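PDB 3UMA: glutathione-dependent peroxiredoxin from Sinorhizobium meliloti, which probably reduces hydrogen peroxide and organic hydroperoxides to water and alcohols with glutathione as electron donor, protecting the cell against oxidative stress. Local coordinates for residues F54-P65 and R147-G158; H76-I87 and S175-L184. All blocks are in the same frame, centred on the assembly; numbering follows the deposited sequence.

Interaction 1: residues F54-P65 and R147-G158; sequences FKGKRVVLFAVP and RSKRYSMLVEDG
Arg58, with CG trans to its own backbone N (chi1 -163°) and the chain extended as far as NE, runs side by side with Glu156. The two form a cross-strand salt bridge on an antiparallel pair of the mixed sheet in this thioredoxin-fold peroxiredoxin: strand 58-64 meets strand 151-156 at 163°, and Arg58 and Glu156 occupy a non-hydrogen-bonded position. Arg58 NE lies 2.7 Å from Glu156 OE2, with the oxygen almost in the guanidinium plane, yet the nitrogen approaches from above the carboxylate plane. Leu154 CD1 lies over one face of the guanidinium, toward its rim. With an alanine here, the Glu156 carboxylate would probably lose its cross-strand mate and the methyls of Leu154 the guanidinium that lies against them.

The hydrogen-bonded pairs Val59-Val155, Leu61-Met153 and Ala63-Tyr151 fix the register; the last is the loosest, because Tyr151 N to Ala63 O is a weak 3.4 Å bond. These pairs send their side chains to the other face of the sheet. There the Tyr151 ring, with CG between its backbone N and carbonyl carbon (chi1 64°), folds over Ala63, placing Ala63 CB 3.5 Å from the ring centroid in a CH-pi contact. Next along this face, Leu61 CB packs against CG of selenomethionine Met153, and Val155 CG1 touches Phe54 CD1.

Beyond the strand ends, Asp157 N donates to Lys57 O, at the last residue of the type II turn 54-57. At the opposite end Arg150 passes close to Cys72, the predicted peroxidatic cysteine, and hydrogen-bonds through NH2 to Pro169 O. One face of its guanidinium is covered by Pro65 CD, 3.5 Å from Arg150 NH2, while Arg147 NH1 donates to Pro65 O at 2.9 Å.

Interaction 2: residues H76-I87 and S175-L184; sequences HLPGYLENRDAI and SGAAAMLELL
Ala177, Leu181 and Tyr80 carry this helix-to-helix contact, with 77, 71 and 64 Å² of their surfaces buried by it. Ala177 CB sits over the centre of the Tyr80 ring, 3.7 Å from the centroid and 7° off the normal, a CH-pi contact over the ring face. The same methyl also presses on the backbone of helix 70-82, 3.2 Å from Gly79 O. At the rim of the ring, Tyr80 OH donates to Ser175 O at 2.8 Å, although it comes from above the carbonyl plane and not onto a lone pair. Tyr80 CG is anti to its carbonyl carbon (chi1 -74°), directing the hydroxyl to the start of helix 177-183.

Leu181 divides its methyls: CD1 lies 3.3 Å from Asn83 OD1, while CD2 meets Ala86 CB. Its CG rests on Ile87 CG1. Asn83 ND2 is held by Gly79 O, which also accepts from Asn83 N on the opposite face of its plane. Helix 177-183 therefore packs against helix 70-82 and helix 84-88, with 46° between the segments 76-82 and 177-183, while Tyr80 stacks on Phe62 of strand 58-64 and Met180 reaches Val60 of that strand and Ser152 of strand 147-156.

Overall arrangement
After the antiparallel pair 36-41 and 44-49 and helix 50-54, the chain enters strand 58-64, then helix 70-82 and the short helix 84-88. Interaction 1 closes a loop of 81 residues when strand 147-156 returns antiparallel to strand 58-64; interaction 2 closes one of 87 residues when the C-terminal helix 177-183 reaches the helices. Because 76-87 lies inside the first loop and 175-184 beyond it, the closures cross and do not nest. Their centres are 13 Å apart, and they meet directly: Arg150 NH1 is 3.1 Å from His76 CD2, and Ser152 CB packs on Tyr80 OH. Sheet and helical layer are thus joined beside Cys72.

Interaction 1: residues F54-P65 and R147-G158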
loop_
_atom_site.group_PDB
_atom_site.type_symbol
_atom_site.label_atom_id
_atom_site.label_comp_id
_atom_site.label_asym_id
_atom_site.label_seq_id
_atom_site.Cartn_x
_atom_site.Cartn_y
_atom_site.Cartn_z
ATOM N N PHE A 54 1.458 -5.223 11.439
ATOM C CA PHE A 54 2.902 -5.378 11.273
ATOM C C PHE A 54 3.667 -6.125 12.386
ATOM O O PHE A 54 4.717 -6.712 12.128
ATOM C CB PHE A 54 3.540 -4.002 11.048
ATOM C CG PHE A 54 3.075 -3.325 9.799
ATOM C CD1 PHE A 54 3.531 -3.753 8.549
ATOM C CD2 PHE A 54 2.180 -2.258 9.856
ATOM C CE1 PHE A 54 3.107 -3.124 7.382
ATOM C CE2 PHE A 54 1.747 -1.625 8.675
ATOM C CZ PHE A 54 2.206 -2.066 7.448
ATOM N N LYS A 55 3.160 -6.098 13.616
ATOM C CA LYS A 55 3.979 -6.548 14.741
ATOM C C LYS A 55 4.182 -8.046 14.756
ATOM O O LYS A 55 3.238 -8.813 14.620
ATOM C CB LYS A 55 3.451 -6.039 16.084
ATOM C CG LYS A 55 3.656 -4.529 16.339
ATOM C CD LYS A 55 4.970 -3.964 15.793
ATOM C CE LYS A 55 5.728 -3.176 16.866
ATOM N NZ LYS A 55 6.713 -2.199 16.287
ATOM N N GLY A 56 5.445 -8.445 14.890
ATOM C CA GLY A 56 5.819 -9.851 14.908
ATOM C C GLY A 56 5.641 -10.464 13.540
ATOM O O GLY A 56 5.546 -11.688 13.421
ATOM N N LYS A 57 5.587 -9.619 12.500
ATOM C CA LYS A 57 5.274 -10.098 11.150
ATOM C C LYS A 57 6.214 -9.532 10.071
ATOM O O LYS A 57 6.880 -8.517 10.268
ATOM C CB LYS A 57 3.801 -9.822 10.795
ATOM C CG LYS A 57 2.782 -10.699 11.530
ATOM C CD LYS A 57 1.503 -9.920 11.879
ATOM C CE LYS A 57 0.279 -10.380 11.087
ATOM N NZ LYS A 57 0.003 -9.559 9.839
ATOM N N ARG A 58 6.277 -10.230 8.947
ATOM C CA ARG A 58 7.007 -9.766 7.774
ATOM C C ARG A 58 5.928 -9.449 6.752
ATOM O O ARG A 58 5.242 -10.352 6.293
ATOM C CB ARG A 58 7.942 -10.864 7.251
ATOM C CG ARG A 58 9.040 -10.393 6.309
ATOM C CD ARG A 58 10.285 -11.315 6.407
ATOM N NE ARG A 58 11.348 -10.942 5.466
ATOM C CZ ARG A 58 11.648 -11.615 4.355
ATOM N NH1 ARG A 58 10.973 -12.704 4.028
ATOM N NH2 ARG A 58 12.636 -11.203 3.569
ATOM N N VAL A 59 5.774 -8.170 6.428
ATOM C CA VAL A 59 4.646 -7.711 5.606
ATOM C C VAL A 59 5.111 -6.955 4.338
ATOM O O VAL A 59 6.028 -6.148 4.389
ATOM C CB VAL A 59 3.674 -6.830 6.447
ATOM C CG1 VAL A 59 2.508 -6.310 5.612
ATOM C CG2 VAL A 59 3.140 -7.617 7.657
ATOM N N VAL A 60 4.484 -7.253 3.210
ATOM C CA VAL A 60 4.692 -6.476 1.994
ATOM C C VAL A 60 3.575 -5.440 1.913
ATOM O O VAL A 60 2.409 -5.809 1.852
ATOM C CB VAL A 60 4.683 -7.363 0.740
ATOM C CG1 VAL A 60 4.520 -6.505 -0.538
ATOM C CG2 VAL A 60 5.968 -8.161 0.673
ATOM N N LEU A 61 3.939 -4.159 1.990
ATOM C CA LEU A 61 2.978 -3.076 1.837
ATOM C C LEU A 61 3.235 -2.351 0.530
ATOM O O LEU A 61 4.355 -1.901 0.287
ATOM C CB LEU A 61 3.090 -2.059 2.988
ATOM C CG LEU A 61 2.177 -0.816 2.911
ATOM C CD1 LEU A 61 0.691 -1.185 3.024
ATOM C CD2 LEU A 61 2.533 0.210 3.961
ATOM N N PHE A 62 2.213 -2.220 -0.308
ATOM C CA PHE A 62 2.347 -1.283 -1.421
ATOM C C PHE A 62 1.263 -0.213 -1.418
ATOM O O PHE A 62 0.124 -0.488 -1.063
ATOM C CB PHE A 62 2.490 -1.983 -2.788
ATOM C CG PHE A 62 1.289 -2.784 -3.212
ATOM C CD1 PHE A 62 0.992 -4.011 -2.617
ATOM C CD2 PHE A 62 0.489 -2.344 -4.258
ATOM C CE1 PHE A 62 -0.101 -4.754 -3.028
ATOM C CE2 PHE A 62 -0.609 -3.096 -4.696
ATOM C CZ PHE A 62 -0.909 -4.298 -4.085
ATOM N N ALA A 63 1.644 1.003 -1.807
ATOM C CA ALA A 63 0.707 2.119 -1.875
ATOM C C ALA A 63 0.422 2.525 -3.320
ATOM O O ALA A 63 1.317 2.509 -4.167
ATOM C CB ALA A 63 1.218 3.291 -1.104
ATOM N N VAL A 64 -0.823 2.918 -3.578
ATOM C CA VAL A 64 -1.238 3.354 -4.920
ATOM C C VAL A 64 -1.856 4.765 -4.843
ATOM O O VAL A 64 -2.490 5.115 -3.835
ATOM C CB VAL A 64 -2.243 2.347 -5.568
ATOM C CG1 VAL A 64 -1.631 0.943 -5.719
ATOM C CG2 VAL A 64 -3.541 2.242 -4.742
ATOM N N PRO A 65 -1.666 5.589 -5.897
ATOM C CA PRO A 65 -2.373 6.868 -5.959
ATOM C C PRO A 65 -3.896 6.732 -5.918
ATOM O O PRO A 65 -4.550 7.575 -5.342
ATOM C CB PRO A 65 -1.918 7.451 -7.307
ATOM C CG PRO A 65 -0.482 6.979 -7.388
ATOM C CD PRO A 65 -0.552 5.541 -6.863
ATOM N N ARG A 147 -2.821 12.571 -2.823
ATOM C CA ARG A 147 -2.836 11.105 -2.749
ATOM C C ARG A 147 -1.487 10.597 -2.259
ATOM O O ARG A 147 -0.624 11.389 -1.924
ATOM C CB ARG A 147 -3.149 10.498 -4.121
ATOM C CG ARG A 147 -4.519 10.878 -4.707
ATOM C CD ARG A 147 -5.684 10.336 -3.864
ATOM N NE ARG A 147 -6.965 10.697 -4.449
ATOM C CZ ARG A 147 -7.696 9.881 -5.187
ATOM N NH1 ARG A 147 -7.274 8.655 -5.434
ATOM N NH2 ARG A 147 -8.856 10.295 -5.676
ATOM N N SER A 148 -1.304 9.283 -2.237
ATOM C CA SER A 148 -0.007 8.722 -1.923
ATOM C C SER A 148 0.816 8.567 -3.206
ATOM O O SER A 148 0.276 8.167 -4.242
ATOM C CB SER A 148 -0.171 7.331 -1.296
ATOM O OG SER A 148 1.085 6.794 -0.918
ATOM N N LYS A 149 2.108 8.882 -3.123
ATOM C CA LYS A 149 3.094 8.336 -4.072
ATOM C C LYS A 149 2.945 6.821 -4.215
ATOM O O LYS A 149 2.528 6.129 -3.259
ATOM C CB LYS A 149 4.512 8.634 -3.584
ATOM C CG LYS A 149 4.888 10.071 -3.750
ATOM C CD LYS A 149 6.321 10.331 -3.369
ATOM C CE LYS A 149 6.706 11.697 -3.887
ATOM N NZ LYS A 149 7.947 12.178 -3.242
ATOM N N ARG A 150 3.269 6.297 -5.399
ATOM C CA ARG A 150 3.380 4.841 -5.563
ATOM C C ARG A 150 4.691 4.340 -4.922
ATOM O O ARG A 150 5.763 4.884 -5.181
ATOM C CB ARG A 150 3.286 4.442 -7.037
ATOM C CG ARG A 150 3.257 2.932 -7.285
ATOM C CD ARG A 150 3.078 2.549 -8.787
ATOM N NE ARG A 150 2.146 3.439 -9.485
ATOM C CZ ARG A 150 0.815 3.381 -9.415
ATOM N NH1 ARG A 150 0.183 2.475 -8.677
ATOM N NH2 ARG A 150 0.102 4.278 -10.066
ATOM N N TYR A 151 4.596 3.318 -4.074
ATOM C CA TYR A 151 5.773 2.727 -3.431
ATOM C C TYR A 151 5.447 1.301 -3.027
ATOM O O TYR A 151 4.275 0.905 -3.013
ATOM C CB TYR A 151 6.293 3.556 -2.222
ATOM C CG TYR A 151 5.333 3.657 -1.033
ATOM C CD1 TYR A 151 5.110 2.559 -0.180
ATOM C CD2 TYR A 151 4.642 4.849 -0.767
ATOM C CE1 TYR A 151 4.230 2.638 0.908
ATOM C CE2 TYR A 151 3.759 4.947 0.326
ATOM C CZ TYR A 151 3.561 3.835 1.162
ATOM O OH TYR A 151 2.671 3.909 2.223
ATOM N N SER A 152 6.484 0.522 -2.745
ATOM C CA SER A 152 6.310 -0.748 -2.058
ATOM C C SER A 152 7.366 -0.806 -0.957
ATOM O O SER A 152 8.412 -0.146 -1.035
ATOM C CB SER A 152 6.455 -1.947 -2.999
ATOM O OG SER A 152 7.807 -2.067 -3.381
HETATM N N MSE A 153 7.086 -1.568 0.085
HETATM C CA MSE A 153 8.061 -1.700 1.146
HETATM C C MSE A 153 7.941 -3.068 1.775
HETATM O O MSE A 153 6.861 -3.646 1.805
HETATM C CB MSE A 153 7.950 -0.573 2.187
HETATM C CG MSE A 153 6.587 -0.400 2.788
HETATM SE SE MSE A 153 6.565 0.922 4.231
HETATM C CE MSE A 153 6.841 2.622 3.320
ATOM N N LEU A 154 9.077 -3.603 2.207
ATOM C CA LEU A 154 9.100 -4.796 3.053
ATOM C C LEU A 154 9.260 -4.341 4.504
ATOM O O LEU A 154 10.184 -3.595 4.846
ATOM C CB LEU A 154 10.226 -5.754 2.630
ATOM C CG LEU A 154 10.417 -7.057 3.428
ATOM C CD1 LEU A 154 9.169 -7.932 3.356
ATOM C CD2 LEU A 154 11.649 -7.815 2.914
ATOM N N VAL A 155 8.322 -4.770 5.343
ATOM C CA VAL A 155 8.259 -4.307 6.722
ATOM C C VAL A 155 8.409 -5.512 7.672
ATOM O O VAL A 155 7.668 -6.489 7.566
ATOM C CB VAL A 155 6.935 -3.542 6.993
ATOM C CG1 VAL A 155 6.950 -2.895 8.375
ATOM C CG2 VAL A 155 6.701 -2.443 5.914
ATOM N N GLU A 156 9.382 -5.438 8.576
ATOM C CA GLU A 156 9.656 -6.565 9.497
ATOM C C GLU A 156 9.425 -6.128 10.924
ATOM O O GLU A 156 10.049 -5.179 11.389
ATOM C CB GLU A 156 11.072 -7.129 9.279
ATOM C CG GLU A 156 11.170 -7.904 7.948
ATOM C CD GLU A 156 12.591 -8.403 7.564
ATOM O OE1 GLU A 156 13.538 -8.342 8.381
ATOM O OE2 GLU A 156 12.744 -8.863 6.416
ATOM N N ASP A 157 8.486 -6.792 11.598
ATOM C CA ASP A 157 8.024 -6.348 12.921
ATOM C C ASP A 157 7.954 -4.819 12.979
ATOM O O ASP A 157 8.551 -4.192 13.861
ATOM C CB ASP A 157 8.932 -6.891 14.045
ATOM C CG ASP A 157 8.380 -6.595 15.451
ATOM O OD1 ASP A 157 7.206 -6.936 15.746
ATOM O OD2 ASP A 157 9.118 -6.000 16.253
ATOM N N GLY A 158 7.264 -4.221 12.000
ATOM C CA GLY A 158 7.039 -2.784 11.990
ATOM C C GLY A 158 8.189 -1.926 11.509
ATOM O O GLY A 158 8.071 -0.701 11.499
HETATM O O HOH W 1 6.089 -5.681 10.010
HETATM O O HOH W 2 -3.421 7.201 -2.671
#

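Interaction 2: residues H76-I87 and S175-L184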
loop_
_atom_site.group_PDB
_atom_site.type_symbol
_atom_site.label_atom_id
_atom_site.label_comp_id
_atom_site.label_asym_id
_atom_site.label_seq_id
_atom_site.Cartn_x
_atom_site.Cartn_y
_atom_site.Cartn_z
ATOM N N HIS A 76 -0.263 -2.265 -11.238
ATOM C CA HIS A 76 0.367 -2.374 -9.920
ATOM C C HIS A 76 -0.310 -3.482 -9.079
ATOM O O HIS A 76 0.336 -4.452 -8.691
ATOM C CB HIS A 76 0.366 -0.997 -9.240
ATOM C CG HIS A 76 1.329 -0.846 -8.095
ATOM N ND1 HIS A 76 2.394 -1.693 -7.877
ATOM C CD2 HIS A 76 1.400 0.097 -7.125
ATOM C CE1 HIS A 76 3.070 -1.292 -6.814
ATOM N NE2 HIS A 76 2.493 -0.199 -6.344
ATOM N N LEU A 77 -1.615 -3.367 -8.864
ATOM C CA LEU A 77 -2.353 -4.352 -8.074
ATOM C C LEU A 77 -2.405 -5.753 -8.687
ATOM O O LEU A 77 -2.129 -6.731 -7.990
ATOM C CB LEU A 77 -3.776 -3.855 -7.774
ATOM C CG LEU A 77 -4.732 -4.842 -7.089
ATOM C CD1 LEU A 77 -4.236 -5.147 -5.674
ATOM C CD2 LEU A 77 -6.166 -4.302 -7.076
ATOM N N PRO A 78 -2.776 -5.867 -9.987
ATOM C CA PRO A 78 -2.791 -7.216 -10.572
ATOM C C PRO A 78 -1.466 -7.937 -10.413
ATOM O O PRO A 78 -1.468 -9.147 -10.237
ATOM C CB PRO A 78 -3.084 -6.965 -12.057
ATOM C CG PRO A 78 -3.831 -5.692 -12.067
ATOM C CD PRO A 78 -3.239 -4.852 -10.951
ATOM N N GLY A 79 -0.352 -7.207 -10.445
ATOM C CA GLY A 79 0.971 -7.805 -10.244
ATOM C C GLY A 79 1.088 -8.491 -8.889
ATOM O O GLY A 79 1.589 -9.615 -8.795
ATOM N N TYR A 80 0.652 -7.812 -7.828
ATOM C CA TYR A 80 0.623 -8.437 -6.505
ATOM C C TYR A 80 -0.386 -9.570 -6.391
ATOM O O TYR A 80 -0.102 -10.555 -5.714
ATOM C CB TYR A 80 0.458 -7.412 -5.379
ATOM C CG TYR A 80 1.738 -6.645 -5.160
ATOM C CD1 TYR A 80 2.728 -7.138 -4.315
ATOM C CD2 TYR A 80 1.988 -5.459 -5.845
ATOM C CE1 TYR A 80 3.915 -6.464 -4.141
ATOM C CE2 TYR A 80 3.157 -4.784 -5.677
ATOM C CZ TYR A 80 4.127 -5.285 -4.821
ATOM O OH TYR A 80 5.315 -4.604 -4.654
ATOM N N LEU A 81 -1.538 -9.463 -7.051
ATOM C CA LEU A 81 -2.500 -10.569 -7.026
ATOM C C LEU A 81 -1.975 -11.784 -7.802
ATOM O O LEU A 81 -2.153 -12.922 -7.371
ATOM C CB LEU A 81 -3.880 -10.147 -7.549
ATOM C CG LEU A 81 -4.560 -8.995 -6.791
ATOM C CD1 LEU A 81 -5.916 -8.679 -7.357
ATOM C CD2 LEU A 81 -4.675 -9.310 -5.298
ATOM N N GLU A 82 -1.310 -11.534 -8.932
ATOM C CA GLU A 82 -0.746 -12.620 -9.739
ATOM C C GLU A 82 0.441 -13.282 -9.022
ATOM O O GLU A 82 0.627 -14.484 -9.132
ATOM C CB GLU A 82 -0.402 -12.152 -11.171
ATOM C CG GLU A 82 -1.277 -10.938 -11.636
ATOM C CD GLU A 82 -1.841 -10.980 -13.071
ATOM O OE1 GLU A 82 -1.075 -10.790 -14.044
ATOM O OE2 GLU A 82 -3.082 -11.126 -13.218
ATOM N N ASN A 83 1.215 -12.501 -8.263
ATOM C CA ASN A 83 2.393 -13.022 -7.544
ATOM C C ASN A 83 2.182 -13.339 -6.029
ATOM O O ASN A 83 3.150 -13.617 -5.316
ATOM C CB ASN A 83 3.595 -12.080 -7.744
ATOM C CG ASN A 83 4.157 -12.118 -9.181
ATOM O OD1 ASN A 83 4.793 -13.095 -9.581
ATOM N ND2 ASN A 83 3.941 -11.041 -9.945
ATOM N N ARG A 84 0.936 -13.290 -5.554
ATOM C CA ARG A 84 0.619 -13.456 -4.122
ATOM C C ARG A 84 1.194 -14.722 -3.470
ATOM O O ARG A 84 1.895 -14.639 -2.450
ATOM C CB ARG A 84 -0.892 -13.418 -3.874
ATOM C CG ARG A 84 -1.253 -13.521 -2.376
ATOM C CD ARG A 84 -2.742 -13.677 -2.138
ATOM N NE ARG A 84 -3.137 -15.076 -2.094
ATOM C CZ ARG A 84 -3.677 -15.677 -1.035
ATOM N NH1 ARG A 84 -3.920 -14.999 0.083
ATOM N NH2 ARG A 84 -3.996 -16.963 -1.108
ATOM N N ASP A 85 0.875 -15.882 -4.048
ATOM C CA ASP A 85 1.327 -17.173 -3.516
ATOM C C ASP A 85 2.849 -17.271 -3.473
ATOM O O ASP A 85 3.421 -17.645 -2.447
ATOM C CB ASP A 85 0.708 -18.332 -4.309
ATOM C CG ASP A 85 -0.810 -18.412 -4.135
ATOM O OD1 ASP A 85 -1.308 -18.008 -3.062
ATOM O OD2 ASP A 85 -1.513 -18.871 -5.070
ATOM N N ALA A 86 3.503 -16.883 -4.565
ATOM C CA ALA A 86 4.969 -16.870 -4.619
ATOM C C ALA A 86 5.567 -15.948 -3.572
ATOM O O ALA A 86 6.624 -16.244 -3.028
ATOM C CB ALA A 86 5.474 -16.489 -6.013
ATOM N N ILE A 87 4.892 -14.832 -3.294
ATOM C CA ILE A 87 5.365 -13.895 -2.272
ATOM C C ILE A 87 5.206 -14.492 -0.873
ATOM O O ILE A 87 6.154 -14.503 -0.100
ATOM C CB ILE A 87 4.686 -12.485 -2.374
ATOM C CG1 ILE A 87 5.222 -11.709 -3.593
ATOM C CG2 ILE A 87 4.912 -11.677 -1.095
ATOM C CD1 ILE A 87 4.393 -10.447 -3.975
ATOM N N SER A 175 8.484 -0.565 -7.785
ATOM C CA SER A 175 7.512 -0.874 -6.721
ATOM C C SER A 175 6.599 -2.060 -7.036
ATOM O O SER A 175 5.723 -2.397 -6.251
ATOM C CB SER A 175 6.688 0.383 -6.375
ATOM O OG SER A 175 5.805 0.722 -7.427
ATOM N N GLY A 176 6.830 -2.715 -8.173
ATOM C CA GLY A 176 5.994 -3.819 -8.637
ATOM C C GLY A 176 6.258 -5.135 -7.930
ATOM O O GLY A 176 7.287 -5.292 -7.253
ATOM N N ALA A 177 5.309 -6.062 -8.057
ATOM C CA ALA A 177 5.405 -7.377 -7.413
ATOM C C ALA A 177 6.626 -8.160 -7.875
ATOM O O ALA A 177 7.317 -8.792 -7.067
ATOM C CB ALA A 177 4.158 -8.189 -7.659
ATOM N N ALA A 178 6.889 -8.131 -9.174
ATOM C CA ALA A 178 8.032 -8.848 -9.726
ATOM C C ALA A 178 9.328 -8.382 -9.075
ATOM O O ALA A 178 10.117 -9.205 -8.622
ATOM C CB ALA A 178 8.070 -8.711 -11.246
ATOM N N ALA A 179 9.520 -7.070 -8.967
ATOM C CA ALA A 179 10.688 -6.525 -8.258
ATOM C C ALA A 179 10.747 -6.903 -6.763
ATOM O O ALA A 179 11.830 -7.184 -6.218
ATOM C CB ALA A 179 10.779 -5.003 -8.430
HETATM N N MSE A 180 9.593 -6.919 -6.104
HETATM C CA MSE A 180 9.546 -7.330 -4.698
HETATM C C MSE A 180 10.036 -8.778 -4.534
HETATM O O MSE A 180 10.879 -9.047 -3.673
HETATM C CB MSE A 180 8.135 -7.156 -4.108
HETATM C CG MSE A 180 8.013 -7.557 -2.629
HETATM SE SE MSE A 180 9.260 -6.589 -1.481
HETATM C CE MSE A 180 8.499 -4.776 -1.569
ATOM N N LEU A 181 9.506 -9.693 -5.347
ATOM C CA LEU A 181 9.942 -11.100 -5.330
ATOM C C LEU A 181 11.460 -11.277 -5.407
ATOM O O LEU A 181 12.013 -12.151 -4.746
ATOM C CB LEU A 181 9.300 -11.909 -6.459
ATOM C CG LEU A 181 7.998 -12.649 -6.190
ATOM C CD1 LEU A 181 7.421 -13.137 -7.523
ATOM C CD2 LEU A 181 8.193 -13.822 -5.217
ATOM N N GLU A 182 12.118 -10.445 -6.210
ATOM C CA GLU A 182 13.581 -10.433 -6.301
ATOM C C GLU A 182 14.268 -10.003 -5.011
ATOM O O GLU A 182 15.436 -10.340 -4.787
ATOM C CB GLU A 182 14.049 -9.539 -7.450
ATOM C CG GLU A 182 13.902 -10.168 -8.831
ATOM C CD GLU A 182 14.563 -9.343 -9.933
ATOM O OE1 GLU A 182 15.106 -8.246 -9.641
ATOM O OE2 GLU A 182 14.540 -9.796 -11.102
ATOM N N LEU A 183 13.558 -9.258 -4.167
ATOM C CA LEU A 183 14.137 -8.752 -2.923
ATOM C C LEU A 183 14.017 -9.745 -1.793
ATOM O O LEU A 183 14.764 -9.664 -0.822
ATOM C CB LEU A 183 13.474 -7.440 -2.499
ATOM C CG LEU A 183 13.799 -6.220 -3.345
ATOM C CD1 LEU A 183 12.899 -5.059 -2.951
ATOM C CD2 LEU A 183 15.281 -5.863 -3.198
ATOM N N LEU A 184 13.066 -10.662 -1.912
ATOM C CA LEU A 184 12.791 -11.636 -0.861
ATOM C C LEU A 184 13.760 -12.812 -0.953
ATOM O O LEU A 184 14.669 -12.933 -0.131
ATOM C CB LEU A 184 11.347 -12.142 -0.961
ATOM C CG LEU A 184 10.202 -11.123 -0.968
ATOM C CD1 LEU A 184 8.868 -11.824 -1.106
ATOM C CD2 LEU A 184 10.212 -10.247 0.273
HETATM O O HOH W 3 2.980 -5.105 -9.419
#